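Local atomic coordinates of trans-2-enoyl-CoA reductase [NADH] (Treponema denticola ATCC 35405, PDB entry 4GGO), a protein that catalyses the NADH-dependent reduction of the carbon-carbon double bond of crotonyl-CoA in fatty acid synthesis and, in vitro, of longer trans-2-enoyl-CoA thioesters. Residues T177-P180 with F181-E184; I291-Y294 with L295-F299; Y319-R322 with L323-D327; P331-E334 with E335-R339. All blocks are in the same frame, centred on the assembly; numbering follows the deposited sequence.

Interaction 1 (T177-P180 with F181-E184); sequences TVDP and FTGE
Asp179 and Thr182 to Glu184 close a beta-hairpin, the connection between the antiparallel strands 173-178 and 185-190. The tight part is the backbone around Asp179. Its N-H donates to Glu184 O at 2.9 Å, and its own carbonyl oxygen takes Gly183 N at 2.6 Å, nearly in line with the C=O bond, with a weak second bond from Thr182 N. Gly183 itself has positive phi (82°), which turns the chain back toward the strand. The carboxylate also folds over the turn: with CG anti to the backbone N (chi1 -172°), OD1 reaches Phe181 N at 3.0 Å, as in an Asx turn, while Thr182 N comes to the same oxygen from above the carboxylate plane. Two N-H groups therefore hold OD1 and limit rotation of the group.

The outer side is looser. Phe181 CD2 lies 4.0 Å from Pro180 CG, and the ring leans on Arg375 and Leu379 of helix 371-380; Glu184 sends its carboxylate out on the exposed side. Inside, Val178 packs on Leu371 of that helix. The Thr182 hydroxyl lies against the Asp179 side chain, OG1 3.2 Å from Asp179 CB.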
loop_
_atom_site.group_PDB
_atom_site.type_symbol
_atom_site.label_atom_id
_atom_site.label_comp_id
_atom_site.label_asym_id
_atom_site.label_seq_id
_atom_site.Cartn_x
_atom_site.Cartn_y
_atom_site.Cartn_z
ATOM N N THR A 177 19.375 -8.666 -9.905
ATOM C CA THR A 177 18.786 -8.172 -8.667
ATOM C C THR A 177 19.923 -7.756 -7.751
ATOM O O THR A 177 21.089 -7.995 -8.056
ATOM C CB THR A 177 17.913 -9.229 -7.960
ATOM O OG1 THR A 177 17.223 -8.622 -6.859
ATOM C CG2 THR A 177 18.770 -10.371 -7.438
ATOM N N VAL A 178 19.591 -7.134 -6.627
ATOM C CA VAL A 178 20.621 -6.681 -5.705
ATOM C C VAL A 178 20.172 -6.840 -4.256
ATOM O O VAL A 178 19.009 -6.609 -3.922
ATOM C CB VAL A 178 21.042 -5.213 -6.000
ATOM C CG1 VAL A 178 19.899 -4.246 -5.713
ATOM C CG2 VAL A 178 22.285 -4.835 -5.207
ATOM N N ASP A 179 21.093 -7.280 -3.407
ATOM C CA ASP A 179 20.843 -7.336 -1.976
ATOM C C ASP A 179 21.319 -6.016 -1.392
ATOM O O ASP A 179 22.521 -5.769 -1.312
ATOM C CB ASP A 179 21.589 -8.516 -1.346
ATOM C CG ASP A 179 21.214 -8.744 0.111
ATOM O OD1 ASP A 179 21.231 -7.777 0.903
ATOM O OD2 ASP A 179 20.903 -9.899 0.469
ATOM N N PRO A 180 20.371 -5.158 -0.986
ATOM C CA PRO A 180 20.659 -3.798 -0.516
ATOM C C PRO A 180 21.506 -3.765 0.755
ATOM O O PRO A 180 22.106 -2.734 1.054
ATOM C CB PRO A 180 19.267 -3.225 -0.235
ATOM C CG PRO A 180 18.414 -4.420 0.025
ATOM C CD PRO A 180 18.936 -5.477 -0.899
ATOM N N PHE A 181 21.555 -4.876 1.486
ATOM C CA PHE A 181 22.308 -4.928 2.735
ATOM C C PHE A 181 23.741 -5.423 2.549
ATOM O O PHE A 181 24.625 -5.095 3.339
ATOM C CB PHE A 181 21.574 -5.777 3.775
ATOM C CG PHE A 181 20.357 -5.110 4.350
ATOM C CD1 PHE A 181 20.480 -4.182 5.370
ATOM C CD2 PHE A 181 19.093 -5.405 3.867
ATOM C CE1 PHE A 181 19.365 -3.559 5.901
ATOM C CE2 PHE A 181 17.972 -4.787 4.394
ATOM C CZ PHE A 181 18.109 -3.863 5.413
ATOM N N THR A 182 23.970 -6.209 1.502
ATOM C CA THR A 182 25.305 -6.725 1.216
ATOM C C THR A 182 25.895 -6.065 -0.027
ATOM O O THR A 182 27.112 -6.055 -0.217
ATOM C CB THR A 182 25.290 -8.249 1.010
ATOM O OG1 THR A 182 24.522 -8.565 -0.157
ATOM C CG2 THR A 182 24.685 -8.949 2.220
ATOM N N GLY A 183 25.026 -5.521 -0.872
ATOM C CA GLY A 183 25.455 -4.856 -2.088
ATOM C C GLY A 183 25.735 -5.821 -3.223
ATOM O O GLY A 183 26.231 -5.424 -4.275
ATOM N N GLU A 184 25.409 -7.093 -3.016
ATOM C CA GLU A 184 25.694 -8.118 -4.016
ATOM C C GLU A 184 24.668 -8.143 -5.146
ATOM O O GLU A 184 23.462 -8.204 -4.902
ATOM C CB GLU A 184 25.774 -9.502 -3.364
ATOM C CG GLU A 184 26.178 -10.604 -4.333
ATOM C CD GLU A 184 26.047 -11.996 -3.741
ATOM O OE1 GLU A 184 25.594 -12.117 -2.582
ATOM O OE2 GLU A 184 26.394 -12.970 -4.440
#

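Interaction 2 (I291-Y294 with L295-F299); sequences IPLY and LASLF
Ile291 and Leu295, one helical turn apart, form the apolar centre: Ile291 CG2 meets Leu295 CD1 at 3.7 Å, branch against branch with the two side chains at a slant. The other Leu295 methyl, CD2, lies 4.2 Å from CD2 of the Tyr294 ring, so Leu295 touches both Ile291 and Tyr294. Tyr294 in turn runs alongside Leu298. Both have their CG anti to the backbone N (Tyr294 chi1 167°, Leu298 chi1 -176°), which sends them the same way off the helix. Leu298 CB sits over one face of the ring, and further out Leu298 CD2 comes to 4.0 Å from Tyr294 CE2.

Beyond the ring the contact turns polar. The Tyr294 hydroxyl is hydrogen-bonded to Glu344 and to Gln350 of helix 347-359, which fix the outer end of the ring while Leu298 covers part of one face. Round the helix, Ser297 bends its hydroxyl back onto the preceding turn and OG donates to Leu293 O at 2.7 Å. The regular i to i+4 bond from Ser297 N meets the same oxygen at 3.0 Å. The two donors approach from opposite faces of the carbonyl plane, so the buried hydroxyl is satisfied while the Ser297 N to Leu293 O bond is kept.

Every residue touching here is buried, and the arrangement is that of an alpha-helix at an active site: Tyr294 touches the substrate-binding Tyr234, and the Ile291 side chain comes within about 4 Å of that of Tyr244, the presumed proton donor.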
loop_
_atom_site.group_PDB
_atom_site.type_symbol
_atom_site.label_atom_id
_atom_site.label_comp_id
_atom_site.label_asym_id
_atom_site.label_seq_id
_atom_site.Cartn_x
_atom_site.Cartn_y
_atom_site.Cartn_z
ATOM N N ILE A 291 13.145 -6.180 -9.799
ATOM C CA ILE A 291 12.506 -5.190 -8.919
ATOM C C ILE A 291 13.408 -4.460 -7.903
ATOM O O ILE A 291 13.379 -3.231 -7.839
ATOM C CB ILE A 291 11.235 -5.762 -8.228
ATOM C CG1 ILE A 291 10.064 -5.772 -9.209
ATOM C CG2 ILE A 291 10.867 -4.946 -6.998
ATOM C CD1 ILE A 291 9.698 -4.401 -9.738
ATOM N N PRO A 292 14.213 -5.199 -7.115
ATOM C CA PRO A 292 15.050 -4.487 -6.140
ATOM C C PRO A 292 16.095 -3.588 -6.798
ATOM O O PRO A 292 16.385 -2.510 -6.278
ATOM C CB PRO A 292 15.744 -5.623 -5.380
ATOM C CG PRO A 292 14.850 -6.798 -5.563
ATOM C CD PRO A 292 14.334 -6.659 -6.959
ATOM N N LEU A 293 16.648 -4.029 -7.923
ATOM C CA LEU A 293 17.630 -3.234 -8.652
ATOM C C LEU A 293 16.966 -2.031 -9.308
ATOM O O LEU A 293 17.527 -0.937 -9.333
ATOM C CB LEU A 293 18.338 -4.082 -9.711
ATOM C CG LEU A 293 19.331 -3.328 -10.599
ATOM C CD1 LEU A 293 20.441 -2.709 -9.761
ATOM C CD2 LEU A 293 19.909 -4.241 -11.668
ATOM N N TYR A 294 15.771 -2.245 -9.847
ATOM C CA TYR A 294 15.002 -1.173 -10.460
ATOM C C TYR A 294 14.646 -0.090 -9.445
ATOM O O TYR A 294 14.875 1.096 -9.690
ATOM C CB TYR A 294 13.729 -1.726 -11.104
ATOM C CG TYR A 294 12.734 -0.656 -11.489
ATOM C CD1 TYR A 294 12.993 0.212 -12.542
ATOM C CD2 TYR A 294 11.533 -0.516 -10.805
ATOM C CE1 TYR A 294 12.089 1.193 -12.902
ATOM C CE2 TYR A 294 10.619 0.463 -11.158
ATOM C CZ TYR A 294 10.905 1.316 -12.207
ATOM O OH TYR A 294 10.003 2.291 -12.566
ATOM N N LEU A 295 14.093 -0.508 -8.309
ATOM C CA LEU A 295 13.686 0.421 -7.256
ATOM C C LEU A 295 14.862 1.215 -6.702
ATOM O O LEU A 295 14.757 2.421 -6.498
ATOM C CB LEU A 295 12.984 -0.324 -6.119
ATOM C CG LEU A 295 11.589 -0.872 -6.424
ATOM C CD1 LEU A 295 11.056 -1.651 -5.237
ATOM C CD2 LEU A 295 10.643 0.256 -6.795
ATOM N N ALA A 296 15.975 0.532 -6.454
ATOM C CA ALA A 296 17.184 1.193 -5.971
ATOM C C ALA A 296 17.665 2.236 -6.977
ATOM O O ALA A 296 18.114 3.320 -6.602
ATOM C CB ALA A 296 18.276 0.171 -5.698
ATOM N N SER A 297 17.561 1.900 -8.258
ATOM C CA SER A 297 17.939 2.818 -9.321
ATOM C C SER A 297 16.908 3.932 -9.457
ATOM O O SER A 297 17.259 5.087 -9.695
ATOM C CB SER A 297 18.083 2.068 -10.645
ATOM O OG SER A 297 19.003 0.997 -10.520
ATOM N N LEU A 298 15.636 3.574 -9.303
ATOM C CA LEU A 298 14.541 4.533 -9.398
ATOM C C LEU A 298 14.633 5.569 -8.287
ATOM O O LEU A 298 14.470 6.764 -8.530
ATOM C CB LEU A 298 13.188 3.820 -9.329
ATOM C CG LEU A 298 11.947 4.694 -9.522
ATOM C CD1 LEU A 298 11.848 5.168 -10.967
ATOM C CD2 LEU A 298 10.686 3.948 -9.110
ATOM N N PHE A 299 14.893 5.104 -7.067
ATOM C CA PHE A 299 15.036 5.995 -5.921
ATOM C C PHE A 299 16.178 6.978 -6.163
ATOM O O PHE A 299 16.062 8.168 -5.873
ATOM C CB PHE A 299 15.302 5.205 -4.635
ATOM C CG PHE A 299 14.150 4.339 -4.190
ATOM C CD1 PHE A 299 12.907 4.435 -4.794
ATOM C CD2 PHE A 299 14.314 3.433 -3.155
ATOM C CE1 PHE A 299 11.852 3.639 -4.381
ATOM C CE2 PHE A 299 13.264 2.635 -2.735
ATOM C CZ PHE A 299 12.032 2.741 -3.350
#

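Interaction 3 (Y319-R322 with L323-D327); sequences YAER and LYRKD
The Tyr319 ring has Leu323 CD1 over one face, 4.4 Å from Tyr319 CD1, and Tyr324 beside it. The two tyrosines point the same way, but their planes make 33° and their centroids stand 5.8 Å apart, so they touch obliquely, Tyr319 CD2 to Tyr324 CE2 at 3.6 Å. At the edge of the Tyr324 ring lies Tyr319 O, which also accepts the backbone bond from Tyr324 N at 2.8 Å. That i to i+5 step is a wider, pi-type turn ending helix 311-323.

The third flat group is the Arg325 guanidinium. A bend at chi3 (53°) brings it back along the helix end, where NH1 reaches Glu321 O, in the guanidinium plane, at 2.8 Å. Its NE/NH2 edge grips Asp327 side-on, one nitrogen to each carboxylate oxygen, with NH2 to OD2 at 2.6 Å. Arg322 NH1 reaches Glu321 O from the opposite face of that carbonyl at 3.2 Å, while its NH2 binds Asp342 and Arg339 O.

Two cationic groups thus cover a carbonyl near the helix C-terminus and should interact favourably with the negative end of the helix dipole; the Asp327 salt bridge would offset part of their charge.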
loop_
_atom_site.group_PDB
_atom_site.type_symbol
_atom_site.label_atom_id
_atom_site.label_comp_id
_atom_site.label_asym_id
_atom_site.label_seq_id
_atom_site.Cartn_x
_atom_site.Cartn_y
_atom_site.Cartn_z
ATOM N N TYR A 319 -4.952 12.575 -2.999
ATOM C CA TYR A 319 -6.113 13.283 -2.466
ATOM C C TYR A 319 -6.223 14.692 -3.042
ATOM O O TYR A 319 -7.283 15.105 -3.515
ATOM C CB TYR A 319 -6.033 13.368 -0.939
ATOM C CG TYR A 319 -6.588 12.171 -0.192
ATOM C CD1 TYR A 319 -5.928 10.947 -0.201
ATOM C CD2 TYR A 319 -7.759 12.275 0.549
ATOM C CE1 TYR A 319 -6.433 9.856 0.496
ATOM C CE2 TYR A 319 -8.270 11.193 1.245
ATOM C CZ TYR A 319 -7.602 9.986 1.216
ATOM O OH TYR A 319 -8.107 8.909 1.911
ATOM N N ALA A 320 -5.116 15.424 -3.003
ATOM C CA ALA A 320 -5.114 16.834 -3.373
ATOM C C ALA A 320 -5.184 17.079 -4.880
ATOM O O ALA A 320 -5.786 18.057 -5.325
ATOM C CB ALA A 320 -3.895 17.525 -2.783
ATOM N N GLU A 321 -4.573 16.195 -5.662
ATOM C CA GLU A 321 -4.421 16.435 -7.095
ATOM C C GLU A 321 -5.192 15.463 -7.990
ATOM O O GLU A 321 -5.072 15.521 -9.213
ATOM C CB GLU A 321 -2.939 16.435 -7.479
ATOM C CG GLU A 321 -2.159 17.638 -6.976
ATOM C CD GLU A 321 -2.365 18.870 -7.840
ATOM O OE1 GLU A 321 -1.510 19.134 -8.713
ATOM O OE2 GLU A 321 -3.379 19.572 -7.648
ATOM N N ARG A 322 -5.973 14.571 -7.387
ATOM C CA ARG A 322 -6.809 13.653 -8.159
ATOM C C ARG A 322 -8.240 13.607 -7.630
ATOM O O ARG A 322 -9.189 13.926 -8.345
ATOM C CB ARG A 322 -6.221 12.238 -8.166
ATOM C CG ARG A 322 -4.851 12.108 -8.813
ATOM C CD ARG A 322 -4.900 12.398 -10.306
ATOM N NE ARG A 322 -3.652 12.028 -10.968
ATOM C CZ ARG A 322 -2.559 12.782 -10.975
ATOM N NH1 ARG A 322 -2.556 13.952 -10.352
ATOM N NH2 ARG A 322 -1.465 12.366 -11.601
ATOM N N LEU A 323 -8.386 13.207 -6.370
ATOM C CA LEU A 323 -9.704 12.999 -5.780
ATOM C C LEU A 323 -10.421 14.308 -5.459
ATOM O O LEU A 323 -11.592 14.481 -5.797
ATOM C CB LEU A 323 -9.594 12.142 -4.516
ATOM C CG LEU A 323 -8.903 10.785 -4.669
ATOM C CD1 LEU A 323 -8.900 10.035 -3.345
ATOM C CD2 LEU A 323 -9.572 9.960 -5.758
ATOM N N TYR A 324 -9.719 15.227 -4.805
ATOM C CA TYR A 324 -10.342 16.464 -4.346
ATOM C C TYR A 324 -9.638 17.693 -4.911
ATOM O O TYR A 324 -8.858 18.352 -4.222
ATOM C CB TYR A 324 -10.385 16.497 -2.815
ATOM C CG TYR A 324 -11.010 15.251 -2.228
ATOM C CD1 TYR A 324 -12.390 15.103 -2.170
ATOM C CD2 TYR A 324 -10.220 14.214 -1.748
ATOM C CE1 TYR A 324 -12.965 13.961 -1.645
ATOM C CE2 TYR A 324 -10.786 13.067 -1.222
ATOM C CZ TYR A 324 -12.158 12.946 -1.173
ATOM O OH TYR A 324 -12.725 11.808 -0.647
ATOM N N ARG A 325 -9.926 17.987 -6.175
ATOM C CA ARG A 325 -9.315 19.106 -6.881
ATOM C C ARG A 325 -10.250 20.308 -6.941
ATOM O O ARG A 325 -11.466 20.171 -6.811
ATOM C CB ARG A 325 -8.951 18.692 -8.306
ATOM C CG ARG A 325 -7.936 17.571 -8.396
ATOM C CD ARG A 325 -7.967 16.937 -9.772
ATOM N NE ARG A 325 -7.810 17.923 -10.837
ATOM C CZ ARG A 325 -6.645 18.247 -11.387
ATOM N NH1 ARG A 325 -5.530 17.662 -10.973
ATOM N NH2 ARG A 325 -6.594 19.155 -12.353
ATOM N N LYS A 326 -9.671 21.483 -7.161
ATOM C CA LYS A 326 -10.447 22.712 -7.274
ATOM C C LYS A 326 -11.305 22.729 -8.538
ATOM O O LYS A 326 -12.316 23.425 -8.595
ATOM C CB LYS A 326 -9.523 23.933 -7.248
ATOM C CG LYS A 326 -8.635 24.018 -6.013
ATOM C CD LYS A 326 -7.716 25.229 -6.079
ATOM C CE LYS A 326 -6.625 25.165 -5.020
ATOM N NZ LYS A 326 -7.174 25.158 -3.637
ATOM N N ASP A 327 -10.906 21.963 -9.550
ATOM C CA ASP A 327 -11.676 21.911 -10.792
ATOM C C ASP A 327 -12.765 20.838 -10.760
ATOM O O ASP A 327 -13.548 20.707 -11.700
ATOM C CB ASP A 327 -10.768 21.755 -12.022
ATOM C CG ASP A 327 -9.859 20.538 -11.944
ATOM O OD1 ASP A 327 -10.200 19.560 -11.245
ATOM O OD2 ASP A 327 -8.796 20.558 -12.600
#

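Interaction 4 (P331-E334 with E335-R339); sequences PVDE and ENRIR
One carboxylate, that of Asp333, takes five hydrogen bonds from Glu335, Arg337 and Arg339. OD2 serves the guanidinium groups: Arg337 NE comes to its syn lone pair and Arg339 NH1 to its anti lone pair, each at 2.9 Å, and Arg337 NH2 adds a bond at 3.1 Å from above the carboxylate plane. OD2 lies close to both guanidinium planes, yet these are turned 54° (Arg337) and 81° (Arg339) against the carboxylate. Asp333 OD1 looks after the backbone, holding Arg337 N at 2.7 Å and, from the opposite face, Glu335 N at 3.0 Å in an Asx turn.

A chi1 of 58° tucks CG between the backbone N and the carbonyl carbon, so that the carboxylate curls over its own type I turn, Asp333 to Asn336. Asn336 N to Asp333 O closes that turn, Asp333 N to Arg337 O at 2.8 Å ties the two arms together, and Asn336, with positive phi, forms a G1-type beta bulge. So many donors should keep the aspartate ionised. On the other flank, Val332 CG1 packs 4.0 Å from Ile338 CG1, and a water links Pro331 O to Arg339 N.

Outside, Arg337 NH1 also pairs with Glu257 of helix 248-266 and Arg339 NE with Asp341. The buried Ile338 rests on Leu318 and Leu323 of helix 311-323, while strand 338-339 pairs with strand 270-276 at the edge of the parallel sheet.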
loop_
_atom_site.group_PDB
_atom_site.type_symbol
_atom_site.label_atom_id
_atom_site.label_comp_id
_atom_site.label_asym_id
_atom_site.label_seq_id
_atom_site.Cartn_x
_atom_site.Cartn_y
_atom_site.Cartn_z
ATOM N N PRO A 331 -8.801 13.217 -12.861
ATOM C CA PRO A 331 -7.986 12.869 -14.029
ATOM C C PRO A 331 -7.696 11.377 -14.093
ATOM O O PRO A 331 -7.274 10.781 -13.102
ATOM C CB PRO A 331 -6.685 13.647 -13.793
ATOM C CG PRO A 331 -7.077 14.773 -12.900
ATOM C CD PRO A 331 -8.132 14.207 -12.001
ATOM N N VAL A 332 -7.936 10.785 -15.256
ATOM C CA VAL A 332 -7.687 9.368 -15.468
ATOM C C VAL A 332 -7.012 9.170 -16.816
ATOM O O VAL A 332 -7.077 10.043 -17.681
ATOM C CB VAL A 332 -8.997 8.558 -15.447
ATOM C CG1 VAL A 332 -9.576 8.504 -14.036
ATOM C CG2 VAL A 332 -10.001 9.151 -16.427
ATOM N N ASP A 333 -6.359 8.027 -16.996
ATOM C CA ASP A 333 -5.776 7.711 -18.292
ATOM C C ASP A 333 -6.858 7.268 -19.271
ATOM O O ASP A 333 -8.048 7.316 -18.963
ATOM C CB ASP A 333 -4.661 6.661 -18.177
ATOM C CG ASP A 333 -5.131 5.351 -17.555
ATOM O OD1 ASP A 333 -6.354 5.121 -17.445
ATOM O OD2 ASP A 333 -4.261 4.536 -17.184
ATOM N N GLU A 334 -6.431 6.824 -20.446
ATOM C CA GLU A 334 -7.347 6.401 -21.498
ATOM C C GLU A 334 -8.128 5.134 -21.136
ATOM O O GLU A 334 -9.083 4.768 -21.821
ATOM C CB GLU A 334 -6.593 6.215 -22.821
ATOM C CG GLU A 334 -5.361 5.316 -22.736
ATOM C CD GLU A 334 -4.171 5.996 -22.073
ATOM O OE1 GLU A 334 -4.165 7.242 -21.992
ATOM O OE2 GLU A 334 -3.252 5.282 -21.618
ATOM N N GLU A 335 -7.725 4.469 -20.057
ATOM C CA GLU A 335 -8.427 3.278 -19.589
ATOM C C GLU A 335 -9.185 3.544 -18.289
ATOM O O GLU A 335 -9.497 2.614 -17.544
ATOM C CB GLU A 335 -7.454 2.110 -19.404
ATOM C CG GLU A 335 -6.827 1.603 -20.696
ATOM C CD GLU A 335 -7.838 0.967 -21.634
ATOM O OE1 GLU A 335 -8.906 0.528 -21.157
ATOM O OE2 GLU A 335 -7.565 0.905 -22.852
ATOM N N ASN A 336 -9.468 4.818 -18.028
ATOM C CA ASN A 336 -10.213 5.240 -16.840
ATOM C C ASN A 336 -9.550 4.871 -15.512
ATOM O O ASN A 336 -10.227 4.681 -14.503
ATOM C CB ASN A 336 -11.655 4.721 -16.880
ATOM C CG ASN A 336 -12.432 5.251 -18.068
ATOM O OD1 ASN A 336 -12.849 6.409 -18.085
ATOM N ND2 ASN A 336 -12.636 4.401 -19.069
ATOM N N ARG A 337 -8.225 4.778 -15.518
ATOM C CA ARG A 337 -7.470 4.506 -14.303
ATOM C C ARG A 337 -6.820 5.785 -13.792
ATOM O O ARG A 337 -6.325 6.594 -14.577
ATOM C CB ARG A 337 -6.384 3.460 -14.567
ATOM C CG ARG A 337 -6.903 2.124 -15.073
ATOM C CD ARG A 337 -5.760 1.202 -15.481
ATOM N NE ARG A 337 -4.915 1.804 -16.509
ATOM C CZ ARG A 337 -4.180 1.112 -17.374
ATOM N NH1 ARG A 337 -4.191 -0.214 -17.343
ATOM N NH2 ARG A 337 -3.441 1.746 -18.276
ATOM N N ILE A 338 -6.826 5.969 -12.476
ATOM C CA ILE A 338 -6.081 7.061 -11.866
ATOM C C ILE A 338 -4.599 6.699 -11.879
ATOM O O ILE A 338 -4.225 5.591 -11.497
ATOM C CB ILE A 338 -6.540 7.326 -10.420
ATOM C CG1 ILE A 338 -7.999 7.788 -10.400
ATOM C CG2 ILE A 338 -5.648 8.365 -9.757
ATOM C CD1 ILE A 338 -8.541 8.050 -9.012
ATOM N N ARG A 339 -3.762 7.630 -12.331
ATOM C CA ARG A 339 -2.330 7.377 -12.445
ATOM C C ARG A 339 -1.509 8.338 -11.595
ATOM O O ARG A 339 -1.395 9.519 -11.920
ATOM C CB ARG A 339 -1.883 7.488 -13.907
ATOM C CG ARG A 339 -2.643 6.593 -14.871
ATOM C CD ARG A 339 -2.382 5.123 -14.584
ATOM N NE ARG A 339 -0.991 4.751 -14.827
ATOM C CZ ARG A 339 -0.530 4.307 -15.991
ATOM N NH1 ARG A 339 -1.349 4.180 -17.026
ATOM N NH2 ARG A 339 0.752 3.988 -16.122
HETATM O O HOH W 1 -4.606 10.237 -12.966
#

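In the fold
Interaction 2 is the buried member of the set, successive turns of one helix beside the active site, whereas interaction 4 is a surface turn and interactions 1 and 3 are partly buried. Interactions 1 and 2 touch where the end of strand 173-178 lies on helix 291-305: Thr177 and Val178 pack against Pro292 and Leu293. Both also rest on helix 371-380. Interactions 3 and 4 meet on another part of the molecule, where Arg325 CD packs against Pro331 CD and the end of helix 311-323 lies by the approach to edge strand 338-339. Aspartate-centred turns mark interactions 1 and 4, with arginine pairing added in the latter; centres of 1 and 3 are about 39 Å apart.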